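Local coordinates for protein glycosyl hydrolase (Streptomyces cattleya, PDB 7LR8) that probably hydrolyses the mannose-beta-1,4-N-acetylglucosamine linkage at the core of N-glycans, as a family GH5 glycosidase, at residues Phe50-Val55 with Glu297-Thr302; Leu192-Glu197 with Trp265-Gly270; Ala200-Asp205 with Glu251-Trp256; Val361-Pro366 with Val399-Ala404. The protein carries 1 engineered substitution. One frame throughout, in Å; residues are numbered along the deposited sequence.

Interaction 1: residues Phe50-Val55 with Glu297-Thr302; sequences FDHVRV and EVWGVT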
# COMPACT_ATOMS: atom_id res chain seq x y z
N PHE B 50 -17.46 -28.33 -7.14
CA PHE B 50 -16.02 -28.18 -6.99
C PHE B 50 -15.55 -28.85 -5.71
O PHE B 50 -16.33 -29.11 -4.79
CB PHE B 50 -15.63 -26.70 -6.95
CG PHE B 50 -15.87 -25.99 -8.25
CD1 PHE B 50 -15.06 -26.23 -9.35
CD2 PHE B 50 -16.93 -25.11 -8.37
CE1 PHE B 50 -15.29 -25.59 -10.55
CE2 PHE B 50 -17.17 -24.46 -9.58
CZ PHE B 50 -16.36 -24.71 -10.67
N ASP B 51 -14.25 -29.16 -5.67
CA ASP B 51 -13.68 -29.79 -4.48
C ASP B 51 -12.58 -28.98 -3.80
O ASP B 51 -12.05 -29.44 -2.79
CB ASP B 51 -13.13 -31.18 -4.82
CG ASP B 51 -12.05 -31.15 -5.90
OD1 ASP B 51 -10.97 -30.58 -5.63
OD2 ASP B 51 -12.30 -31.71 -6.99
N HIS B 52 -12.22 -27.79 -4.31
CA HIS B 52 -11.23 -26.97 -3.61
C HIS B 52 -11.42 -25.52 -4.02
O HIS B 52 -12.08 -25.21 -5.01
CB HIS B 52 -9.79 -27.42 -3.89
CG HIS B 52 -9.36 -27.22 -5.31
ND1 HIS B 52 -9.57 -28.17 -6.29
CD2 HIS B 52 -8.76 -26.17 -5.92
CE1 HIS B 52 -9.10 -27.72 -7.44
NE2 HIS B 52 -8.61 -26.50 -7.25
N VAL B 53 -10.83 -24.64 -3.22
CA VAL B 53 -10.72 -23.22 -3.55
C VAL B 53 -9.28 -22.81 -3.33
O VAL B 53 -8.56 -23.37 -2.49
CB VAL B 53 -11.66 -22.33 -2.69
CG1 VAL B 53 -13.11 -22.54 -3.10
CG2 VAL B 53 -11.48 -22.62 -1.22
N ARG B 54 -8.85 -21.83 -4.12
CA ARG B 54 -7.58 -21.13 -3.92
C ARG B 54 -7.93 -19.75 -3.39
O ARG B 54 -8.78 -19.07 -3.97
CB ARG B 54 -6.82 -21.03 -5.25
CG ARG B 54 -5.65 -20.04 -5.28
CD ARG B 54 -4.65 -20.48 -6.35
NE ARG B 54 -3.53 -19.55 -6.53
CZ ARG B 54 -3.38 -18.72 -7.56
NH1 ARG B 54 -4.27 -18.69 -8.56
NH2 ARG B 54 -2.31 -17.94 -7.63
N VAL B 55 -7.35 -19.37 -2.24
CA VAL B 55 -7.77 -18.17 -1.52
C VAL B 55 -6.59 -17.22 -1.28
O VAL B 55 -5.43 -17.63 -1.22
CB VAL B 55 -8.47 -18.50 -0.19
CG1 VAL B 55 -9.61 -19.49 -0.42
CG2 VAL B 55 -7.49 -19.05 0.82
N GLU B 297 -1.67 -36.69 -15.69
CA GLU B 297 -0.96 -36.11 -14.54
C GLU B 297 -1.33 -34.65 -14.32
O GLU B 297 -0.51 -33.85 -13.87
CB GLU B 297 0.56 -36.26 -14.69
CG GLU B 297 1.09 -37.64 -14.33
CD GLU B 297 0.96 -38.65 -15.46
OE1 GLU B 297 1.18 -38.27 -16.63
OE2 GLU B 297 0.66 -39.83 -15.18
N VAL B 298 -2.56 -34.27 -14.64
CA VAL B 298 -3.07 -32.95 -14.28
C VAL B 298 -3.53 -33.04 -12.83
O VAL B 298 -4.42 -33.83 -12.50
CB VAL B 298 -4.22 -32.52 -15.19
CG1 VAL B 298 -4.89 -31.28 -14.63
CG2 VAL B 298 -3.74 -32.30 -16.63
N TRP B 299 -2.89 -32.25 -11.95
CA TRP B 299 -3.30 -32.26 -10.55
C TRP B 299 -4.74 -31.78 -10.41
O TRP B 299 -5.53 -32.37 -9.65
CB TRP B 299 -2.36 -31.38 -9.72
CG TRP B 299 -2.63 -31.47 -8.25
CD1 TRP B 299 -2.02 -32.29 -7.36
CD2 TRP B 299 -3.57 -30.69 -7.49
NE1 TRP B 299 -2.51 -32.08 -6.09
CE2 TRP B 299 -3.47 -31.11 -6.15
CE3 TRP B 299 -4.49 -29.69 -7.82
CZ2 TRP B 299 -4.26 -30.56 -5.14
CZ3 TRP B 299 -5.26 -29.14 -6.81
CH2 TRP B 299 -5.15 -29.57 -5.49
N GLY B 300 -5.09 -30.71 -11.11
CA GLY B 300 -6.42 -30.17 -11.01
C GLY B 300 -6.58 -29.00 -11.96
O GLY B 300 -5.61 -28.53 -12.56
N VAL B 301 -7.83 -28.56 -12.08
CA VAL B 301 -8.23 -27.40 -12.88
C VAL B 301 -8.91 -26.42 -11.94
O VAL B 301 -9.90 -26.76 -11.29
CB VAL B 301 -9.18 -27.78 -14.02
CG1 VAL B 301 -9.62 -26.53 -14.77
CG2 VAL B 301 -8.54 -28.80 -14.95
N THR B 302 -8.39 -25.19 -11.87
CA THR B 302 -8.89 -24.20 -10.93
C THR B 302 -9.28 -22.96 -11.72
O THR B 302 -8.40 -22.24 -12.22
CB THR B 302 -7.86 -23.90 -9.84
OG1 THR B 302 -7.38 -25.15 -9.29
CG2 THR B 302 -8.48 -23.08 -8.72
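In the core of the (beta/alpha)8 barrel expected of a GH5 enzyme, His52 of strand 52-55 meets Thr302 and Trp299 of strand 298-304. These are the second and eighth barrel strands; strand 15-19 runs between them, and the link is made mainly by side chains. The two short strand segments lie 8.6 Å apart and their directions differ by 68°.

The His52 ring is gripped at two corners. Its NE2 meets Thr302 OG1 in an almost straight hydrogen bond of 2.7 Å, with the hydroxyl lying at the ring edge; either partner could be the donor. At the other nitrogen, His52 ND1 donates to Asp51 OD1 at 2.9 Å; the oxygen lies in the imidazole plane, while ND1 stands above the plane of the carboxylate. Bonds at both nitrogens leave the imidazole little freedom to turn, and Asp51 is itself held by salt bridges to Arg15 and Arg347. The Trp299 indole, swung toward His52 with CG anti to the backbone N (chi1 -173°), adds a T-shaped contact: the edge of its six-membered ring points at one imidazole face, with planes at 67° and centroids 5.6 Å apart.

Replacing the histidine by a leucine would probably cost the Thr302 hydroxyl its imidazole partner, though Trp265 NE1 would remain, and take from Asp51 the N-H it accepts. Nearer the sugar-binding end of the barrel, Arg54 sends its guanidinium on to Asp94 and Asn152. Lower down the same side chain, Arg54 CB touches Thr302 CG2 at 4.4 Å.

Interaction 2: residues Leu192-Glu197 with Trp265-Gly270; sequences LHLHAE and WLQEVG. With BMA (beta-D-mannopyranose), chain D.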
# COMPACT_ATOMS: atom_id res chain seq x y z
N LEU B 192 1.11 -29.62 0.81
CA LEU B 192 1.41 -29.39 -0.60
C LEU B 192 1.85 -27.94 -0.78
O LEU B 192 1.01 -27.05 -0.92
CB LEU B 192 0.20 -29.71 -1.47
CG LEU B 192 0.36 -29.63 -2.99
CD1 LEU B 192 1.16 -30.83 -3.46
CD2 LEU B 192 -0.99 -29.56 -3.71
N HIS B 193 3.16 -27.70 -0.79
CA HIS B 193 3.70 -26.35 -0.87
C HIS B 193 4.38 -26.16 -2.21
O HIS B 193 5.23 -26.97 -2.61
CB HIS B 193 4.67 -26.06 0.28
CG HIS B 193 4.09 -26.32 1.63
ND1 HIS B 193 2.89 -25.76 2.04
CD2 HIS B 193 4.51 -27.11 2.65
CE1 HIS B 193 2.62 -26.18 3.27
NE2 HIS B 193 3.58 -27.01 3.66
N LEU B 194 4.01 -25.08 -2.90
CA LEU B 194 4.46 -24.82 -4.25
C LEU B 194 4.60 -23.31 -4.45
O LEU B 194 4.26 -22.51 -3.57
CB LEU B 194 3.47 -25.39 -5.28
CG LEU B 194 2.08 -24.74 -5.21
CD1 LEU B 194 1.51 -24.52 -6.60
CD2 LEU B 194 1.10 -25.59 -4.39
N HIS B 195 5.05 -22.93 -5.63
CA HIS B 195 5.04 -21.54 -6.06
C HIS B 195 4.40 -21.51 -7.44
O HIS B 195 4.31 -22.53 -8.12
CB HIS B 195 6.46 -20.94 -6.07
CG HIS B 195 7.34 -21.48 -7.16
ND1 HIS B 195 7.59 -20.78 -8.32
CD2 HIS B 195 8.01 -22.64 -7.27
CE1 HIS B 195 8.39 -21.49 -9.09
NE2 HIS B 195 8.66 -22.63 -8.48
N ALA B 196 3.91 -20.33 -7.83
CA ALA B 196 3.05 -20.21 -9.01
C ALA B 196 3.41 -18.93 -9.74
O ALA B 196 3.11 -17.83 -9.26
CB ALA B 196 1.57 -20.19 -8.62
N GLU B 197 4.04 -19.07 -10.90
CA GLU B 197 4.54 -17.92 -11.65
C GLU B 197 3.74 -17.74 -12.94
O GLU B 197 3.32 -18.72 -13.57
CB GLU B 197 6.02 -18.10 -11.98
CG GLU B 197 6.89 -18.56 -10.78
CD GLU B 197 6.71 -17.71 -9.52
OE1 GLU B 197 6.91 -18.23 -8.40
OE2 GLU B 197 6.37 -16.51 -9.64
N TRP B 265 -0.45 -28.52 -12.11
CA TRP B 265 -1.69 -27.92 -11.62
C TRP B 265 -2.05 -26.74 -12.50
O TRP B 265 -1.35 -25.72 -12.51
CB TRP B 265 -1.53 -27.51 -10.15
CG TRP B 265 -2.77 -26.96 -9.49
CD1 TRP B 265 -4.01 -26.77 -10.05
CD2 TRP B 265 -2.89 -26.53 -8.13
NE1 TRP B 265 -4.88 -26.25 -9.12
CE2 TRP B 265 -4.21 -26.08 -7.94
CE3 TRP B 265 -1.98 -26.46 -7.05
CZ2 TRP B 265 -4.66 -25.60 -6.71
CZ3 TRP B 265 -2.43 -25.99 -5.84
CH2 TRP B 265 -3.75 -25.55 -5.68
N LEU B 266 -3.13 -26.86 -13.28
CA LEU B 266 -3.67 -25.70 -13.99
C LEU B 266 -4.40 -24.85 -12.96
O LEU B 266 -5.60 -25.00 -12.73
CB LEU B 266 -4.58 -26.14 -15.13
CG LEU B 266 -5.20 -24.99 -15.90
CD1 LEU B 266 -4.13 -24.17 -16.62
CD2 LEU B 266 -6.22 -25.56 -16.91
N GLN B 267 -3.64 -23.98 -12.29
CA GLN B 267 -4.12 -23.27 -11.12
C GLN B 267 -4.88 -22.01 -11.45
O GLN B 267 -5.58 -21.47 -10.58
CB GLN B 267 -2.92 -22.94 -10.21
CG GLN B 267 -3.28 -22.60 -8.80
CD GLN B 267 -2.07 -22.14 -8.02
OE1 GLN B 267 -1.32 -21.29 -8.50
NE2 GLN B 267 -1.88 -22.69 -6.83
N GLU B 268 -4.77 -21.52 -12.69
CA GLU B 268 -5.65 -20.48 -13.20
C GLU B 268 -5.97 -20.77 -14.65
O GLU B 268 -5.08 -21.09 -15.44
CB GLU B 268 -5.04 -19.08 -13.15
CG GLU B 268 -4.84 -18.57 -11.75
CD GLU B 268 -4.12 -17.23 -11.73
OE1 GLU B 268 -3.97 -16.61 -12.81
OE2 GLU B 268 -3.70 -16.82 -10.63
N VAL B 269 -7.25 -20.63 -14.99
CA VAL B 269 -7.70 -20.62 -16.38
C VAL B 269 -9.01 -19.85 -16.37
O VAL B 269 -9.85 -20.05 -15.49
CB VAL B 269 -7.87 -22.03 -16.97
CG1 VAL B 269 -8.75 -22.92 -16.07
CG2 VAL B 269 -8.46 -21.93 -18.40
N GLY B 270 -9.18 -18.92 -17.31
CA GLY B 270 -10.39 -18.12 -17.35
C GLY B 270 -10.71 -17.68 -18.76
O GLY B 270 -9.96 -17.93 -19.70
C1 BMA D . -3.81 -13.37 -13.31
C2 BMA D . -4.41 -13.48 -11.87
C3 BMA D . -5.05 -12.16 -11.51
C4 BMA D . -5.96 -11.63 -12.71
C5 BMA D . -6.12 -12.72 -13.81
C6 BMA D . -6.88 -12.24 -15.02
O2 BMA D . -3.42 -13.80 -10.90
O3 BMA D . -4.05 -11.20 -11.09
O4 BMA D . -7.22 -11.30 -12.19
O5 BMA D . -4.82 -13.10 -14.30
O6 BMA D . -6.14 -11.13 -15.59
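Beneath the glycan pocket, within the barrel, Leu194 and Ala196 of strand 194-196 pack against Trp265 and Gln267 of strand 264-269. Leu194 CD2 touches the indole edge at Trp265 CZ3, 3.8 Å away and near the ring plane, the two side chains crossing at about a right angle. The other methyl, Leu194 CD1, comes within 3.9 Å of Gln267 NE2. The amide approaches from the far strand because the Gln267 chain is extended, with CG anti to the backbone N (chi1 -162°); that same CG rests over the centre of the Trp265 ring. Ala196 CB sits close to Gln267 OE1, at 3.1 Å. Both ends of this buried amide are satisfied outside the contact, OE1 by His224 and NE2 by Thr149.

One residue further on, Glu268 turns to the sugar: its OE2 lies 3.0 Å from O2 of the bound mannose, while OE1 lies 3.3 Å from the mannose C1. With an alanine here, Arg54 NH1 and Trp226 NE1 would probably lose their carboxylate partner, and the mannose its close carboxylate neighbour at C1 and C2. A carboxylate at the end of the seventh strand, above an interior of packed side chains, fits the GH5 barrel active site.

Interaction 3: residues Ala200-Asp205 with Glu251-Trp256; sequences AAWYLD and ELAKAW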
# COMPACT_ATOMS: atom_id res chain seq x y z
N ALA B 200 5.32 -15.37 -18.08
CA ALA B 200 6.67 -14.89 -18.37
C ALA B 200 7.73 -15.94 -18.02
O ALA B 200 8.79 -15.99 -18.65
CB ALA B 200 6.96 -13.61 -17.58
N ALA B 201 7.45 -16.79 -17.03
CA ALA B 201 8.41 -17.83 -16.68
C ALA B 201 8.65 -18.80 -17.83
O ALA B 201 9.72 -19.41 -17.91
CB ALA B 201 7.93 -18.60 -15.44
N TRP B 202 7.67 -18.97 -18.73
CA TRP B 202 7.83 -19.84 -19.89
C TRP B 202 8.10 -19.08 -21.18
O TRP B 202 8.64 -19.67 -22.12
CB TRP B 202 6.58 -20.71 -20.09
CG TRP B 202 6.07 -21.28 -18.80
CD1 TRP B 202 5.11 -20.74 -17.99
CD2 TRP B 202 6.51 -22.47 -18.16
NE1 TRP B 202 4.92 -21.53 -16.89
CE2 TRP B 202 5.77 -22.60 -16.97
CE3 TRP B 202 7.45 -23.44 -18.47
CZ2 TRP B 202 5.94 -23.67 -16.09
CZ3 TRP B 202 7.63 -24.50 -17.60
CH2 TRP B 202 6.88 -24.61 -16.43
N TYR B 203 7.74 -17.80 -21.26
CA TYR B 203 7.63 -17.11 -22.53
C TYR B 203 8.61 -15.95 -22.73
O TYR B 203 8.86 -15.58 -23.88
CB TYR B 203 6.21 -16.55 -22.70
CG TYR B 203 5.12 -17.56 -22.97
CD1 TYR B 203 5.40 -18.91 -23.18
CD2 TYR B 203 3.80 -17.15 -23.04
CE1 TYR B 203 4.36 -19.83 -23.44
CE2 TYR B 203 2.77 -18.04 -23.30
CZ TYR B 203 3.05 -19.37 -23.50
OH TYR B 203 2.01 -20.24 -23.77
N LEU B 204 9.17 -15.39 -21.66
CA LEU B 204 9.94 -14.14 -21.72
C LEU B 204 11.43 -14.44 -21.58
O LEU B 204 11.89 -14.86 -20.52
CB LEU B 204 9.51 -13.19 -20.61
CG LEU B 204 8.60 -11.99 -20.88
CD1 LEU B 204 8.82 -10.94 -19.80
CD2 LEU B 204 8.87 -11.40 -22.26
N ASP B 205 12.19 -14.17 -22.64
CA ASP B 205 13.64 -14.28 -22.55
C ASP B 205 14.14 -13.35 -21.45
O ASP B 205 13.62 -12.25 -21.26
CB ASP B 205 14.31 -13.92 -23.88
CG ASP B 205 13.88 -14.83 -25.01
OD1 ASP B 205 13.49 -15.99 -24.77
OD2 ASP B 205 13.94 -14.38 -26.17
N GLU B 251 1.50 -29.49 -20.90
CA GLU B 251 2.47 -30.40 -21.50
C GLU B 251 3.84 -29.74 -21.64
O GLU B 251 4.86 -30.44 -21.59
CB GLU B 251 1.96 -30.90 -22.85
CG GLU B 251 0.73 -31.78 -22.73
CD GLU B 251 0.98 -32.96 -21.82
OE1 GLU B 251 2.01 -33.65 -22.01
OE2 GLU B 251 0.14 -33.21 -20.92
N LEU B 252 3.88 -28.42 -21.83
CA LEU B 252 5.16 -27.73 -21.91
C LEU B 252 5.90 -27.81 -20.58
O LEU B 252 7.11 -28.07 -20.55
CB LEU B 252 4.94 -26.26 -22.30
CG LEU B 252 6.17 -25.36 -22.38
CD1 LEU B 252 7.11 -25.85 -23.46
CD2 LEU B 252 5.76 -23.92 -22.64
N ALA B 253 5.18 -27.59 -19.48
CA ALA B 253 5.80 -27.54 -18.16
C ALA B 253 6.47 -28.87 -17.82
O ALA B 253 7.46 -28.90 -17.08
CB ALA B 253 4.76 -27.17 -17.11
N LYS B 254 5.96 -29.97 -18.38
CA LYS B 254 6.52 -31.29 -18.12
C LYS B 254 7.95 -31.43 -18.64
O LYS B 254 8.69 -32.28 -18.12
CB LYS B 254 5.63 -32.36 -18.75
CG LYS B 254 4.26 -32.48 -18.08
CD LYS B 254 3.38 -33.51 -18.76
CE LYS B 254 2.05 -33.63 -18.00
NZ LYS B 254 1.13 -34.56 -18.68
N ALA B 255 8.35 -30.66 -19.65
CA ALA B 255 9.68 -30.86 -20.23
C ALA B 255 10.79 -30.68 -19.20
O ALA B 255 11.83 -31.33 -19.30
CB ALA B 255 9.90 -29.92 -21.41
N TRP B 256 10.58 -29.81 -18.22
CA TRP B 256 11.61 -29.44 -17.25
C TRP B 256 11.55 -30.23 -15.96
O TRP B 256 12.40 -30.03 -15.08
CB TRP B 256 11.53 -27.94 -16.93
CG TRP B 256 12.07 -27.05 -18.02
CD1 TRP B 256 13.35 -26.59 -18.14
CD2 TRP B 256 11.34 -26.53 -19.13
NE1 TRP B 256 13.46 -25.82 -19.27
CE2 TRP B 256 12.24 -25.77 -19.90
CE3 TRP B 256 10.01 -26.63 -19.56
CZ2 TRP B 256 11.86 -25.10 -21.07
CZ3 TRP B 256 9.63 -25.98 -20.72
CH2 TRP B 256 10.55 -25.22 -21.46
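Trp202 leaves helix 200-203 with CG beside the backbone N and anti to the carbonyl carbon (chi1 -43°), which carries its indole across to the C-terminal part of helix 240-253. Leu252 there has its CG anti to the backbone N (chi1 178°), a setting that brings CD2 to Trp202. The benzo end of the Trp202 ring does most of the touching. Its CH2 presses on Ala253 CB at 3.4 Å, a close contact that the small alanine side chain permits. Next to it, Trp202 CZ3 meets Trp256 CE3 at 3.7 Å; Trp256 CE3 lies at the edge of the Trp202 ring, near its plane. The two side chains pass alongside each other, pointing opposite ways, and their six-membered rings stand obliquely, centroids 5.7 Å apart and planes at 59°. Nearer the backbone, Leu252 CD2 fills in beside Trp202 CB at 4.2 Å and also reaches the edge of the Tyr203 ring, 4.4 Å from CE1.

Helix 200-203 is a short helix in the connection after strand 194-196, and helix 240-253 lies in the connection after strand 221-225. Thr221 and Val223 of that last strand lie against both Trp202 and Ala253, while Pro211 is shared by the two tryptophans. Away from this contact, Lys254 NZ forms a salt bridge to Glu251 OE2 at 2.8 Å. No hydrogen bond or charge pair links the two segments: they are joined by apolar carbon contacts alone, and it is the fit of a large indole against a small alanine and beside a second indole that matches them.

Interaction 4: residues Val361-Pro366 with Val399-Ala404; sequences VVDVGP and VLAEHA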
# COMPACT_ATOMS: atom_id res chain seq x y z
N VAL B 361 10.23 -31.52 -29.55
CA VAL B 361 11.49 -31.07 -28.95
C VAL B 361 11.40 -29.59 -28.61
O VAL B 361 11.06 -28.76 -29.47
CB VAL B 361 12.67 -31.34 -29.90
CG1 VAL B 361 13.96 -30.77 -29.30
CG2 VAL B 361 12.80 -32.83 -30.17
N VAL B 362 11.75 -29.24 -27.38
CA VAL B 362 11.78 -27.85 -26.92
C VAL B 362 13.22 -27.45 -26.68
O VAL B 362 13.88 -27.99 -25.78
CB VAL B 362 10.94 -27.66 -25.65
CG1 VAL B 362 11.05 -26.23 -25.14
CG2 VAL B 362 9.48 -28.03 -25.93
N ASP B 363 13.72 -26.50 -27.47
CA ASP B 363 15.08 -26.00 -27.37
C ASP B 363 14.99 -24.53 -27.00
O ASP B 363 14.62 -23.70 -27.84
CB ASP B 363 15.84 -26.20 -28.69
CG ASP B 363 17.33 -25.89 -28.57
OD1 ASP B 363 17.75 -25.24 -27.59
OD2 ASP B 363 18.08 -26.28 -29.49
N VAL B 364 15.29 -24.22 -25.74
CA VAL B 364 15.25 -22.85 -25.24
C VAL B 364 16.65 -22.32 -24.96
O VAL B 364 16.80 -21.35 -24.21
CB VAL B 364 14.35 -22.74 -24.01
CG1 VAL B 364 12.92 -23.18 -24.35
CG2 VAL B 364 14.89 -23.57 -22.86
N GLY B 365 17.67 -22.93 -25.53
CA GLY B 365 19.03 -22.47 -25.36
C GLY B 365 19.77 -23.23 -24.28
O GLY B 365 19.21 -24.08 -23.58
N PRO B 366 21.06 -22.92 -24.11
CA PRO B 366 21.90 -23.67 -23.18
C PRO B 366 21.69 -23.22 -21.74
O PRO B 366 21.13 -22.16 -21.46
CB PRO B 366 23.33 -23.35 -23.64
CG PRO B 366 23.20 -22.21 -24.65
CD PRO B 366 21.77 -21.77 -24.69
N VAL B 399 9.52 -32.47 -24.81
CA VAL B 399 10.76 -33.01 -24.26
C VAL B 399 11.87 -32.00 -24.53
O VAL B 399 11.92 -31.39 -25.60
CB VAL B 399 11.09 -34.40 -24.85
CG1 VAL B 399 11.36 -34.32 -26.35
CG2 VAL B 399 12.29 -35.03 -24.13
N LEU B 400 12.75 -31.81 -23.54
CA LEU B 400 13.86 -30.88 -23.71
C LEU B 400 14.88 -31.42 -24.71
O LEU B 400 15.11 -32.63 -24.82
CB LEU B 400 14.56 -30.62 -22.37
CG LEU B 400 13.88 -29.68 -21.39
CD1 LEU B 400 14.79 -29.49 -20.18
CD2 LEU B 400 13.57 -28.34 -22.06
N ALA B 401 15.51 -30.49 -25.45
CA ALA B 401 16.55 -30.85 -26.40
C ALA B 401 17.60 -31.75 -25.76
O ALA B 401 18.06 -32.73 -26.37
CB ALA B 401 17.20 -29.59 -26.97
N GLU B 402 18.00 -31.44 -24.52
CA GLU B 402 19.03 -32.21 -23.83
C GLU B 402 18.58 -33.64 -23.54
O GLU B 402 19.43 -34.48 -23.22
CB GLU B 402 19.43 -31.51 -22.53
CG GLU B 402 18.26 -31.20 -21.61
CD GLU B 402 18.67 -30.35 -20.41
OE1 GLU B 402 19.19 -30.92 -19.43
OE2 GLU B 402 18.47 -29.11 -20.45
N HIS B 403 17.28 -33.93 -23.62
CA HIS B 403 16.75 -35.26 -23.36
C HIS B 403 16.18 -35.92 -24.61
O HIS B 403 15.65 -37.04 -24.51
CB HIS B 403 15.65 -35.19 -22.28
CG HIS B 403 16.14 -34.71 -20.95
ND1 HIS B 403 17.20 -35.30 -20.29
CD2 HIS B 403 15.71 -33.72 -20.14
CE1 HIS B 403 17.41 -34.67 -19.15
NE2 HIS B 403 16.51 -33.71 -19.03
N ALA B 404 16.29 -35.28 -25.77
CA ALA B 404 15.64 -35.79 -26.98
C ALA B 404 16.15 -37.15 -27.41
O ALA B 404 15.44 -37.87 -28.12
CB ALA B 404 15.79 -34.78 -28.12
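Two backbone hydrogen bonds join Val362 to the neighbouring strand: Val362 N donates to Val399 O at 2.8 Å, and Ala401 N donates to Val362 O at 3.0 Å. This is the parallel ladder, one residue bonding to both flanks of Leu400. Val361 CA adds a CA-H...O contact to Val399 O, and Leu400 CA one to Val362 O. Just past the ladder the chain of 361-366 bends in an Asx turn, Asp363 OD1 accepting from Gly365 N at 3.1 Å.

Side chains alternate between the two faces of the sheet. On one, Val361 spreads its methyls: CG1, anti to the backbone N (chi1 176°), lies 4.2 Å from Ala401 CB, while CG2 touches Ala404 CB at 4.1 Å and Val399 CG1 at 4.3 Å. Helix 407-413 covers Val399 here. On the other face are Val362 and Leu400, whose CD2 comes 3.7 Å from Val362 O; Trp256 lies against this leucine. Beyond the paired residues, Asp363 CB and Ala401 CB are 4.0 Å apart. Strands 358-362 and 397-400, linked through helix 381-391, form a beta-alpha-beta crossover in a small three-stranded parallel sheet separate from the barrel.

From the N terminus, strand 52-55 opens interaction 1, the longest loop, which closes only at strand 298-304. Within that span interaction 2 runs from strand 194-196 to strand 264-269, and within interaction 2 lies interaction 3, from helix 200-203 to residues 251-256. The first two meet inside the barrel, where Arg54 reaches Glu268 and Thr302 reaches Trp265; the third ties together helices from two of the connections between barrel strands. Interaction 4 opens after all of these have closed and crosses none, pairing strands of the C-terminal sheet. Trp256 of interaction 3 packs on Val362, Val364 and Leu400, joining that sheet to the barrel.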